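RBSTP2229 gene product (Geobacillus stearothermophilus, PDB 1T6A) is of unknown function but belongs to the DUF1885 family, pairing a four-stranded antiparallel sheet with helices, one of them long and reaching away from the rest. Local coordinates at residues K67-S72 / I82-P87; K97-S102 / H114-R119. All coordinates share one frame; numbering follows the deposited sequence. Where two conformers were deposited one is given.

Contact 1. Residues K67-S72 / I82-P87; sequences KGMAIS and IDIALP
The beta hairpin made by strands 68-76 and 79-85 joins its two arms here, at the end far from its turn, in the pairs Ala70-Ala85, Ile71-Ile84 and Ser72-Asp83. Ala70 faces Ala85 in a hydrogen-bonded pair: Ala85 N and Ala70 O bond at 2.8 Å, and Ala70 N returns a bond to Ala85 O. Ser72 and Asp83 form the next such pair, with Asp83 N 2.9 Å from Ser72 O. Between them Ile71 and Ile84 make a non-hydrogen-bonded pair, and Ile71 CA comes 3.3 Å from Asp83 O in a CA-H...O contact.

The two sheet faces differ in chemistry. On one, Ile71 and Ile84 run side by side in the same direction, CG1 to CG1 at 4.1 Å, and Ile71 CG2 meets Ile82 CG2; beta-branched isoleucines suit extended strands and fill this apolar layer. In selenomethionine Met69, CG sits between the backbone N and the carbonyl carbon (chi1 71°), which sends the chain out on the isoleucine side, where SE lies 3.7 Å from Ile84 CG2 and the two side chains point the same way. The other face carries small or polar groups: the two alanine methyls, then Ser72 OG and Asp83 OD2, bridged by a water 2.7 Å from each. Asp83 also forms a salt bridge with Arg74. Where the pairing ends, Pro87, having no N-H to offer, sets its CD 3.2 Å from Gly68 O. Gly68 has backbone angles at which a side chain would strike the preceding carbonyl.

Strand 56-61 pairs with the other edge of strand 68-76, whereas 79-85 is outermost within the chain. Helix 92-109 covers the isoleucine face, Phe101 touching both Ile71 and Ile84, and Asp94 near its start accepts from the backbone N of Lys67 and Gly68.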
# COMPACT_ATOMS: atom_id res chain seq x y z
N LYS A 67 -8.54 8.93 -10.39
CA LYS A 67 -9.70 9.78 -10.16
C LYS A 67 -10.38 9.46 -8.84
O LYS A 67 -10.54 10.34 -7.98
CB LYS A 67 -10.71 9.66 -11.29
CG LYS A 67 -11.87 10.63 -11.13
CD LYS A 67 -12.60 10.88 -12.45
CE LYS A 67 -13.87 11.71 -12.25
NZ LYS A 67 -15.02 11.09 -12.96
N GLY A 68 -10.80 8.20 -8.68
CA GLY A 68 -11.44 7.75 -7.47
C GLY A 68 -12.48 6.65 -7.68
O GLY A 68 -12.66 6.11 -8.78
N MSE A 69 -13.16 6.32 -6.59
CA MSE A 69 -14.26 5.37 -6.62
C MSE A 69 -15.16 5.58 -5.40
O MSE A 69 -14.82 6.34 -4.49
CB MSE A 69 -13.70 3.93 -6.62
CG MSE A 69 -13.07 3.49 -5.31
SE MSE A 69 -12.00 1.83 -5.42
CE MSE A 69 -10.42 2.56 -6.35
N ALA A 70 -16.28 4.86 -5.38
CA ALA A 70 -17.30 5.02 -4.37
C ALA A 70 -17.69 3.65 -3.85
O ALA A 70 -17.97 2.74 -4.65
CB ALA A 70 -18.52 5.73 -4.99
N ILE A 71 -17.70 3.49 -2.54
CA ILE A 71 -17.97 2.22 -1.91
C ILE A 71 -19.16 2.36 -0.98
O ILE A 71 -19.21 3.26 -0.16
CB ILE A 71 -16.72 1.72 -1.11
CG1 ILE A 71 -15.47 1.77 -2.00
CG2 ILE A 71 -16.96 0.35 -0.57
CD1 ILE A 71 -14.19 1.28 -1.33
N SER A 72 -20.12 1.44 -1.11
CA SER A 72 -21.35 1.46 -0.33
C SER A 72 -21.82 0.06 0.00
O SER A 72 -21.30 -0.94 -0.53
CB SER A 72 -22.44 2.19 -1.12
OG SER A 72 -22.59 1.66 -2.42
N ILE A 82 -21.24 -5.54 -0.73
CA ILE A 82 -20.43 -4.33 -0.80
C ILE A 82 -20.22 -3.99 -2.26
O ILE A 82 -19.79 -4.82 -3.02
CB ILE A 82 -19.10 -4.50 -0.06
CG1 ILE A 82 -19.38 -4.79 1.41
CG2 ILE A 82 -18.26 -3.24 -0.21
CD1 ILE A 82 -18.12 -5.03 2.24
N ASP A 83 -20.59 -2.77 -2.66
CA ASP A 83 -20.50 -2.31 -4.03
C ASP A 83 -19.33 -1.36 -4.15
O ASP A 83 -19.17 -0.48 -3.31
CB ASP A 83 -21.75 -1.52 -4.46
CG ASP A 83 -22.95 -2.40 -4.76
OD1 ASP A 83 -22.78 -3.56 -5.19
OD2 ASP A 83 -24.14 -2.00 -4.60
N ILE A 84 -18.55 -1.51 -5.22
CA ILE A 84 -17.50 -0.57 -5.58
C ILE A 84 -17.82 -0.05 -6.96
O ILE A 84 -17.78 -0.80 -7.93
CB ILE A 84 -16.12 -1.23 -5.55
CG1 ILE A 84 -15.84 -1.75 -4.15
CG2 ILE A 84 -15.04 -0.23 -5.99
CD1 ILE A 84 -14.64 -2.62 -4.07
N ALA A 85 -18.18 1.23 -7.02
CA ALA A 85 -18.54 1.90 -8.26
C ALA A 85 -17.41 2.80 -8.74
O ALA A 85 -16.94 3.67 -8.02
CB ALA A 85 -19.83 2.74 -8.06
N LEU A 86 -16.98 2.58 -9.98
CA LEU A 86 -16.04 3.47 -10.63
C LEU A 86 -16.80 4.48 -11.48
O LEU A 86 -17.66 4.10 -12.27
CB LEU A 86 -15.11 2.68 -11.54
CG LEU A 86 -14.15 1.71 -10.88
CD1 LEU A 86 -13.48 0.89 -11.96
CD2 LEU A 86 -13.11 2.46 -10.07
N PRO A 87 -16.47 5.76 -11.34
CA PRO A 87 -17.12 6.82 -12.11
C PRO A 87 -16.70 6.77 -13.58
O PRO A 87 -15.72 6.09 -13.92
CB PRO A 87 -16.63 8.10 -11.44
CG PRO A 87 -15.27 7.73 -10.90
CD PRO A 87 -15.42 6.30 -10.44
O HOH W 1 -24.73 0.25 -3.14

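Contact 2. Residues K97-S102 / H114-R119; sequences KANEFS and HLFSGR. With NO3 (nitrate ion), chain B.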
# COMPACT_ATOMS: atom_id res chain seq x y z
N LYS A 97 -6.66 -0.65 -8.83
CA LYS A 97 -6.77 -0.53 -7.39
C LYS A 97 -8.09 -1.10 -6.89
O LYS A 97 -8.11 -1.78 -5.86
CB LYS A 97 -6.60 0.91 -6.93
CG LYS A 97 -5.23 1.49 -7.22
CD LYS A 97 -4.16 0.81 -6.40
CE LYS A 97 -2.82 1.44 -6.65
NZ LYS A 97 -2.22 0.88 -7.82
N ALA A 98 -9.17 -0.89 -7.63
CA ALA A 98 -10.48 -1.42 -7.23
C ALA A 98 -10.42 -2.93 -7.27
O ALA A 98 -10.94 -3.58 -6.38
CB ALA A 98 -11.62 -0.90 -8.16
N ASN A 99 -9.79 -3.48 -8.29
CA ASN A 99 -9.65 -4.93 -8.39
C ASN A 99 -8.87 -5.47 -7.19
O ASN A 99 -9.28 -6.45 -6.58
CB ASN A 99 -8.93 -5.32 -9.68
CG ASN A 99 -9.85 -5.37 -10.88
OD1 ASN A 99 -11.06 -5.56 -10.74
ND2 ASN A 99 -9.27 -5.22 -12.07
N GLU A 100 -7.77 -4.81 -6.83
CA GLU A 100 -6.93 -5.22 -5.70
C GLU A 100 -7.70 -5.21 -4.37
O GLU A 100 -7.66 -6.15 -3.61
CB GLU A 100 -5.70 -4.32 -5.59
CG GLU A 100 -4.67 -4.57 -6.67
CD GLU A 100 -3.71 -3.41 -6.90
OE1 GLU A 100 -3.40 -2.67 -5.95
OE2 GLU A 100 -3.24 -3.25 -8.05
N PHE A 101 -8.39 -4.11 -4.09
CA PHE A 101 -9.13 -4.00 -2.84
C PHE A 101 -10.31 -4.98 -2.79
O PHE A 101 -10.60 -5.51 -1.74
CB PHE A 101 -9.62 -2.57 -2.61
CG PHE A 101 -10.48 -2.44 -1.41
CD1 PHE A 101 -9.93 -2.64 -0.14
CD2 PHE A 101 -11.84 -2.18 -1.53
CE1 PHE A 101 -10.72 -2.56 0.97
CE2 PHE A 101 -12.63 -2.09 -0.40
CZ PHE A 101 -12.08 -2.28 0.85
N SER A 102 -10.96 -5.22 -3.92
CA SER A 102 -12.13 -6.08 -3.95
C SER A 102 -11.72 -7.52 -3.63
O SER A 102 -12.38 -8.20 -2.83
CB SER A 102 -12.78 -6.09 -5.34
OG SER A 102 -13.29 -4.83 -5.70
N HIS A 114 -18.20 -10.54 -7.75
CA HIS A 114 -18.49 -10.33 -9.16
C HIS A 114 -17.69 -9.13 -9.62
O HIS A 114 -18.04 -7.98 -9.33
CB HIS A 114 -19.99 -10.12 -9.37
CG HIS A 114 -20.85 -11.07 -8.60
ND1 HIS A 114 -21.44 -10.74 -7.40
CD2 HIS A 114 -21.21 -12.35 -8.86
CE1 HIS A 114 -22.13 -11.78 -6.95
NE2 HIS A 114 -22.00 -12.77 -7.82
N LEU A 115 -16.58 -9.41 -10.29
CA LEU A 115 -15.67 -8.39 -10.77
C LEU A 115 -16.24 -7.72 -12.02
O LEU A 115 -17.05 -8.32 -12.73
CB LEU A 115 -14.33 -9.02 -11.09
CG LEU A 115 -13.59 -9.53 -9.85
CD1 LEU A 115 -12.59 -10.61 -10.18
CD2 LEU A 115 -12.87 -8.39 -9.19
N PHE A 116 -15.82 -6.50 -12.31
CA PHE A 116 -16.42 -5.78 -13.44
C PHE A 116 -15.97 -6.38 -14.77
O PHE A 116 -16.58 -6.11 -15.78
CB PHE A 116 -16.21 -4.26 -13.39
CG PHE A 116 -14.79 -3.84 -13.22
CD1 PHE A 116 -13.92 -3.78 -14.30
CD2 PHE A 116 -14.32 -3.50 -11.97
CE1 PHE A 116 -12.60 -3.39 -14.13
CE2 PHE A 116 -13.02 -3.13 -11.78
CZ PHE A 116 -12.15 -3.06 -12.86
N SER A 117 -14.93 -7.20 -14.76
CA SER A 117 -14.53 -7.95 -15.94
C SER A 117 -15.50 -9.08 -16.35
O SER A 117 -15.30 -9.71 -17.37
CB SER A 117 -13.17 -8.60 -15.68
OG SER A 117 -13.32 -9.71 -14.79
N GLY A 118 -16.51 -9.36 -15.52
CA GLY A 118 -17.42 -10.47 -15.72
C GLY A 118 -17.01 -11.76 -15.01
O GLY A 118 -17.76 -12.71 -14.99
N ARG A 119 -15.83 -11.79 -14.41
CA ARG A 119 -15.36 -12.94 -13.65
C ARG A 119 -16.03 -13.00 -12.29
O ARG A 119 -16.23 -11.99 -11.65
CB ARG A 119 -13.85 -12.80 -13.47
CG ARG A 119 -13.14 -13.98 -12.87
CD ARG A 119 -11.62 -13.73 -12.73
NE ARG A 119 -10.96 -14.64 -11.79
CZ ARG A 119 -9.79 -14.41 -11.21
NH1 ARG A 119 -9.12 -13.29 -11.45
NH2 ARG A 119 -9.28 -15.30 -10.38
N NO3 B . -10.22 -9.98 -12.84
O1 NO3 B . -10.53 -8.63 -12.66
O2 NO3 B . -9.10 -10.55 -12.20
O3 NO3 B . -11.07 -10.76 -13.63
O HOH W 2 -12.32 -6.67 -13.02
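Phe116 and Asn99 meet with their ring and amide planes only 14° apart, although the two side chains cross at about a right angle. Asn99 OD1 approaches the ring obliquely, 3.3 Å from Phe116 CE2, while Ala98 CB sits at the ring edge. Over the centre of one ring face, 3.4 Å above the plane, lies a water; it donates to Asn99 OD1 and to nitrate O1 and accepts from Ser117 N. Phe116 CG sits between the backbone N and the carbonyl carbon (chi1 52°), which brings the ring to the helix. Leu115 CD2 packs 3.7 Å from Asn99 OD1.

Nitrate O2 lies at the edge of the Arg119 guanidinium, in its plane, and takes a weak bond from NH1. Ser117 OG donates to nitrate O3 at 2.7 Å and accepts from Arg119 N in an ST turn; Lys103 also binds the anion, probably a crystallisation component. With alanine at Asn99 the bridging water is likely to lose its acceptor on the helix, and Phe116 CE2 and CZ the amide beside them. Leu115 to Gly118 form a type I turn, Gly118 having positive phi (93°), where a side chain would press on the preceding carbonyl, as in a G1 beta bulge; this tips the hairpin of strands 111-114 and 120-123 against helix 92-109.

Both contacts lie toward the surface, on the same side of the chain's centre, and helix 92-109 connects them: one side packs on the hairpin of contact 1, another meets the 114-119 turn of contact 2. Met69 CE, from contact 1, lies 3.9 Å from Ala98 N of contact 2. Leu86 extends the junction, touching both Ala98 and Phe116. Contact 1 is the larger, burying 490 Å² against 178 Å², and is built on regular backbone pairing with an apolar layer beneath the helix. Contact 2 has no direct hydrogen bond between its segments and relies on sparse packing and a water bridge, with a nitrate, probably from the crystallisation liquor, held mainly by the turn and Lys103.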